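Local coordinates for Beta/gamma crystallin domain-containing protein 1 (Homo sapiens, PDB 3CW3) that may suppress malignant melanoma, possibly through interactions with the cytoskeleton, and is represented here by a single beta/gamma-crystallin domain of the long chain, at residues D24-S29 / E47-E52; L63-L68 / K85-G90. All blocks are in the same frame, centred on the assembly; numbering follows the deposited sequence.

Contact 1 of 2, residues D24-S29 / E47-E52; sequences DCSSWS and EQPNFE
The carboxylate of Asp24 lies alongside the ring of Pro49, the two side chains pointing the same way. Its OD1 comes to 3.7 Å from Pro49 CG, and Asp24 CG sits 3.9 Å from Pro49 CB, so the acid lies along the CB-CG edge of the ring. Ser26, two residues on, joins in more loosely, its OG 4.1 Å from Pro49 CG. This side of the contact is thin: only 119 Å² is buried, and Asp24 and Ser26 remain exposed.

The tight part is within 24-29. Asp24 CG stands anti to the backbone N (chi1 -171°), which lets OD1 reach forward to Ser26 and close an Asx turn. Ser26 N reaches this oxygen at 2.8 Å, nearly in line with its C-O bond, while Ser26 OG donates to its syn lone pair at 2.6 Å. Two donors thus grip one oxygen and fix the rotation of the carboxylate that Pro49 leans on. From Cys25 the chain enters a type I turn to Trp28, whose ring takes Cys25 CB over the centre of one face, 3.7 Å above the plane.

Across the contact, 47-52 is the folded hairpin of the second Greek key, recognisable from its Tyr-Glu-x-x-x-Phe-x-Gly sequence. As in other beta/gamma-crystallins, a serine from a later strand secures it: Ser91 OG bonds to Gln48 O and to Phe51 N. Gln48 N also reaches Glu52 O at 3.1 Å, closing the bend that holds Pro49. Polar links between the two loops begin just beside the contact, where Asn50 shares a backbone hydrogen bond with Gln23 and the Phe51 ring touches Gln23.

Contact 2 of 2, residues L63-L68 / K85-G90; sequences LELSGL and KPVVIG
Val87 points its CB toward strand 61-66 and sets its two methyls to different tasks. CG1, anti to the backbone N (chi1 168°), looks to the side chain of Leu65, whose CD1 is 4.4 Å away. CG2 rests on the backbone instead, 3.8 Å from Ser66 CA and 3.9 Å from Leu65 O. Leu65 turns its own CB toward Val87, so the apolar side chains face each other, though at the loose end of contact distance; Ser66 turns its CB away and offers only main chain. Ile34, on strand 33-40, touches both Leu65 and Val87 and adds to the apolar patch.

Further along, a water lies 2.8 Å from Gly67 O and 2.7 Å from Lys85 O, with more acceptors in reach than it has protons. A glycerol, probably from the crystallisation liquor, hydrogen-bonds to Ser66 O and Gly67 O. Val88 O accepts from Trp69 NE1, consistent with the tryptophan corner of beta/gamma-crystallins. With no direct hydrogen bond between them, 85-90 does not extend the sheet beyond 63-68: its hold is hydrophobic at the buried Val87, probably aided by solvent near Gly67.

How the contacts relate
From the N terminus, the chain passes strands 2-6 and 16-18, and contact 1 then spans strands 33-40 and 42-46 to bring the loop of the first Greek key against the hairpin of the second. It closes before contact 2 opens, so the two neither nest nor cross. Contact 2 lies within the second Greek key and closes the strandless loop of 16 residues between its segments, on the way from strand 61-66, which pairs in the four-stranded sheet, to strand 91-95 in the three-stranded one. The contacts meet in space, their centres 12 Å apart: Cys25 N is 2.8 Å from Gly90 O, a probable hydrogen bond, so segment 85-90 runs on into the seam between the motifs.

Contact 1 of 2, residues D24-S29 / E47-E52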
loop_
_atom_site.group_PDB
_atom_site.type_symbol
_atom_site.label_atom_id
_atom_site.label_comp_id
_atom_site.label_asym_id
_atom_site.label_seq_id
_atom_site.Cartn_x
_atom_site.Cartn_y
_atom_site.Cartn_z
ATOM N N ASP A 24 6.249 11.077 -0.678
ATOM C CA ASP A 24 7.116 10.183 -1.433
ATOM C C ASP A 24 7.579 9.009 -0.579
ATOM O O ASP A 24 8.434 9.168 0.299
ATOM C CB ASP A 24 8.331 10.944 -1.973
ATOM C CG ASP A 24 9.146 10.117 -2.952
ATOM O OD1 ASP A 24 8.964 8.881 -2.983
ATOM O OD2 ASP A 24 9.975 10.698 -3.688
ATOM N N CYS A 25 7.001 7.839 -0.844
ATOM C CA CYS A 25 7.334 6.599 -0.138
ATOM C C CYS A 25 8.094 5.676 -1.088
ATOM O O CYS A 25 8.344 4.517 -0.755
ATOM C CB CYS A 25 6.066 5.838 0.281
ATOM S SG CYS A 25 4.802 6.752 1.149
ATOM N N SER A 26 8.450 6.179 -2.265
ATOM C CA SER A 26 9.117 5.344 -3.264
ATOM C C SER A 26 10.469 4.749 -2.873
ATOM O O SER A 26 10.893 3.755 -3.459
ATOM C CB SER A 26 9.256 6.106 -4.590
ATOM O OG SER A 26 10.190 7.164 -4.494
ATOM N N SER A 27 11.142 5.339 -1.890
ATOM C CA SER A 27 12.434 4.815 -1.467
ATOM C C SER A 27 12.256 3.661 -0.484
ATOM O O SER A 27 13.217 2.970 -0.151
ATOM C CB SER A 27 13.270 5.915 -0.811
ATOM O OG SER A 27 12.780 6.212 0.484
ATOM N N TRP A 28 11.026 3.461 -0.015
ATOM C CA TRP A 28 10.732 2.393 0.940
ATOM C C TRP A 28 10.855 1.011 0.296
ATOM O O TRP A 28 10.163 0.712 -0.680
ATOM C CB TRP A 28 9.309 2.533 1.485
ATOM C CG TRP A 28 9.016 3.793 2.256
ATOM C CD1 TRP A 28 9.794 4.915 2.344
ATOM C CD2 TRP A 28 7.829 4.066 3.014
ATOM N NE1 TRP A 28 9.161 5.869 3.110
ATOM C CE2 TRP A 28 7.955 5.374 3.532
ATOM C CE3 TRP A 28 6.670 3.332 3.300
ATOM C CZ2 TRP A 28 6.964 5.966 4.325
ATOM C CZ3 TRP A 28 5.683 3.920 4.086
ATOM C CH2 TRP A 28 5.839 5.227 4.591
ATOM N N SER A 29 11.724 0.172 0.852
ATOM C CA SER A 29 11.917 -1.187 0.355
ATOM C C SER A 29 11.062 -2.098 1.235
ATOM O O SER A 29 11.377 -2.314 2.406
ATOM C CB SER A 29 13.391 -1.585 0.461
ATOM O OG SER A 29 13.610 -2.888 -0.046
ATOM N N GLU A 47 0.303 5.009 -6.393
ATOM C CA GLU A 47 1.355 4.331 -7.131
ATOM C C GLU A 47 2.593 5.212 -7.308
ATOM O O GLU A 47 3.718 4.716 -7.325
ATOM C CB GLU A 47 0.816 3.915 -8.499
ATOM C CG GLU A 47 1.879 3.537 -9.509
ATOM C CD GLU A 47 1.306 3.343 -10.899
ATOM O OE1 GLU A 47 0.384 4.101 -11.279
ATOM O OE2 GLU A 47 1.786 2.443 -11.614
ATOM N N GLN A 48 2.384 6.517 -7.433
ATOM C CA GLN A 48 3.497 7.438 -7.638
ATOM C C GLN A 48 3.583 8.526 -6.578
ATOM O O GLN A 48 2.617 8.790 -5.867
ATOM C CB GLN A 48 3.374 8.088 -9.018
ATOM C CG GLN A 48 3.113 7.083 -10.129
ATOM C CD GLN A 48 3.117 7.715 -11.502
ATOM O OE1 GLN A 48 2.445 8.717 -11.740
ATOM N NE2 GLN A 48 3.872 7.123 -12.419
ATOM N N PRO A 49 4.758 9.170 -6.456
ATOM C CA PRO A 49 4.943 10.237 -5.472
ATOM C C PRO A 49 4.000 11.405 -5.748
ATOM O O PRO A 49 3.469 11.541 -6.848
ATOM C CB PRO A 49 6.409 10.627 -5.657
ATOM C CG PRO A 49 7.047 9.344 -6.087
ATOM C CD PRO A 49 6.039 8.820 -7.092
ATOM N N ASN A 50 3.796 12.240 -4.736
ATOM C CA ASN A 50 2.937 13.407 -4.850
ATOM C C ASN A 50 1.479 13.089 -5.171
ATOM O O ASN A 50 0.791 13.863 -5.842
ATOM C CB ASN A 50 3.524 14.374 -5.880
ATOM C CG ASN A 50 4.914 14.845 -5.486
ATOM O OD1 ASN A 50 5.110 15.365 -4.389
ATOM N ND2 ASN A 50 5.882 14.654 -6.371
ATOM N N PHE A 51 1.024 11.937 -4.687
ATOM C CA PHE A 51 -0.357 11.506 -4.844
ATOM C C PHE A 51 -0.847 11.471 -6.290
ATOM O O PHE A 51 -1.890 12.033 -6.622
ATOM C CB PHE A 51 -1.235 12.420 -3.982
ATOM C CG PHE A 51 -0.613 12.749 -2.645
ATOM C CD1 PHE A 51 -0.193 14.046 -2.352
ATOM C CD2 PHE A 51 -0.394 11.747 -1.702
ATOM C CE1 PHE A 51 0.440 14.341 -1.146
ATOM C CE2 PHE A 51 0.236 12.028 -0.492
ATOM C CZ PHE A 51 0.655 13.331 -0.213
ATOM N N GLU A 52 -0.090 10.786 -7.140
ATOM C CA GLU A 52 -0.421 10.662 -8.554
ATOM C C GLU A 52 -0.443 9.188 -8.937
ATOM O O GLU A 52 0.010 8.339 -8.169
ATOM C CB GLU A 52 0.633 11.375 -9.409
ATOM C CG GLU A 52 0.756 12.870 -9.173
ATOM C CD GLU A 52 -0.496 13.623 -9.569
ATOM O OE1 GLU A 52 -1.170 13.195 -10.530
ATOM O OE2 GLU A 52 -0.801 14.651 -8.933
#

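Contact 2 of 2, residues L63-L68 / K85-G90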
loop_
_atom_site.group_PDB
_atom_site.type_symbol
_atom_site.label_atom_id
_atom_site.label_comp_id
_atom_site.label_asym_id
_atom_site.label_seq_id
_atom_site.Cartn_x
_atom_site.Cartn_y
_atom_site.Cartn_z
ATOM N N LEU A 63 -5.602 -5.106 4.999
ATOM C CA LEU A 63 -5.508 -5.512 3.605
ATOM C C LEU A 63 -4.130 -6.085 3.326
ATOM O O LEU A 63 -3.113 -5.421 3.530
ATOM C CB LEU A 63 -5.756 -4.322 2.674
ATOM C CG LEU A 63 -5.614 -4.609 1.171
ATOM C CD1 LEU A 63 -6.685 -5.586 0.715
ATOM C CD2 LEU A 63 -5.733 -3.311 0.398
ATOM N N GLU A 64 -4.093 -7.332 2.875
ATOM C CA GLU A 64 -2.823 -7.952 2.543
ATOM C C GLU A 64 -2.550 -7.518 1.112
ATOM O O GLU A 64 -3.175 -8.012 0.174
ATOM C CB GLU A 64 -2.924 -9.475 2.633
ATOM C CG GLU A 64 -1.616 -10.192 2.354
ATOM C CD GLU A 64 -1.697 -11.677 2.651
ATOM O OE1 GLU A 64 -1.883 -12.041 3.832
ATOM O OE2 GLU A 64 -1.577 -12.479 1.701
ATOM N N LEU A 65 -1.632 -6.572 0.951
ATOM C CA LEU A 65 -1.304 -6.055 -0.368
ATOM C C LEU A 65 -0.179 -6.821 -1.038
ATOM O O LEU A 65 0.790 -7.222 -0.394
ATOM C CB LEU A 65 -0.914 -4.576 -0.284
ATOM C CG LEU A 65 -1.680 -3.614 -1.195
ATOM C CD1 LEU A 65 -0.944 -2.289 -1.247
ATOM C CD2 LEU A 65 -1.817 -4.196 -2.587
ATOM N N SER A 66 -0.320 -7.003 -2.345
ATOM C CA SER A 66 0.661 -7.712 -3.151
ATOM C C SER A 66 0.340 -7.438 -4.617
ATOM O O SER A 66 -0.649 -6.767 -4.932
ATOM C CB SER A 66 0.565 -9.216 -2.899
ATOM O OG SER A 66 -0.687 -9.712 -3.354
ATOM N N GLY A 67 1.178 -7.963 -5.505
ATOM C CA GLY A 67 0.954 -7.795 -6.927
ATOM C C GLY A 67 1.546 -6.536 -7.524
ATOM O O GLY A 67 2.304 -5.813 -6.870
ATOM N N LEU A 68 1.192 -6.276 -8.780
ATOM C CA LEU A 68 1.679 -5.100 -9.488
ATOM C C LEU A 68 0.505 -4.175 -9.795
ATOM O O LEU A 68 -0.619 -4.636 -10.013
ATOM C CB LEU A 68 2.363 -5.518 -10.794
ATOM C CG LEU A 68 3.498 -6.542 -10.667
ATOM C CD1 LEU A 68 3.874 -7.062 -12.049
ATOM C CD2 LEU A 68 4.698 -5.904 -9.976
ATOM N N LYS A 85 8.922 -8.910 -7.109
ATOM C CA LYS A 85 9.348 -7.556 -6.778
ATOM C C LYS A 85 8.570 -6.997 -5.590
ATOM O O LYS A 85 7.346 -7.097 -5.534
ATOM C CB LYS A 85 9.222 -6.650 -8.011
ATOM C CG LYS A 85 10.582 -6.366 -8.664
ATOM C CD LYS A 85 10.501 -5.942 -10.127
ATOM C CE LYS A 85 10.249 -7.133 -11.045
ATOM N NZ LYS A 85 8.840 -7.637 -10.956
ATOM N N PRO A 86 9.281 -6.424 -4.605
ATOM C CA PRO A 86 8.622 -5.859 -3.424
ATOM C C PRO A 86 7.533 -4.870 -3.818
ATOM O O PRO A 86 7.651 -4.175 -4.827
ATOM C CB PRO A 86 9.767 -5.170 -2.683
ATOM C CG PRO A 86 10.950 -6.021 -3.035
ATOM C CD PRO A 86 10.743 -6.259 -4.515
ATOM N N VAL A 87 6.467 -4.820 -3.029
ATOM C CA VAL A 87 5.388 -3.883 -3.302
ATOM C C VAL A 87 5.979 -2.484 -3.187
ATOM O O VAL A 87 6.696 -2.185 -2.232
ATOM C CB VAL A 87 4.242 -4.032 -2.272
ATOM C CG1 VAL A 87 3.277 -2.853 -2.383
ATOM C CG2 VAL A 87 3.501 -5.339 -2.509
ATOM N N VAL A 88 5.699 -1.634 -4.166
ATOM C CA VAL A 88 6.200 -0.269 -4.128
ATOM C C VAL A 88 5.047 0.722 -3.997
ATOM O O VAL A 88 4.088 0.685 -4.773
ATOM C CB VAL A 88 7.013 0.077 -5.396
ATOM C CG1 VAL A 88 7.417 1.547 -5.370
ATOM C CG2 VAL A 88 8.255 -0.809 -5.479
ATOM N N ILE A 89 5.144 1.598 -3.004
ATOM C CA ILE A 89 4.130 2.620 -2.773
ATOM C C ILE A 89 4.759 3.975 -3.088
ATOM O O ILE A 89 5.840 4.299 -2.583
ATOM C CB ILE A 89 3.638 2.602 -1.302
ATOM C CG1 ILE A 89 3.008 1.246 -0.978
ATOM C CG2 ILE A 89 2.618 3.710 -1.077
ATOM C CD1 ILE A 89 2.571 1.102 0.471
ATOM N N GLY A 90 4.089 4.760 -3.931
ATOM C CA GLY A 90 4.609 6.064 -4.314
ATOM C C GLY A 90 4.398 7.151 -3.277
ATOM O O GLY A 90 5.284 7.965 -3.021
HETATM O O HOH W 1 4.729 -6.980 -6.172
#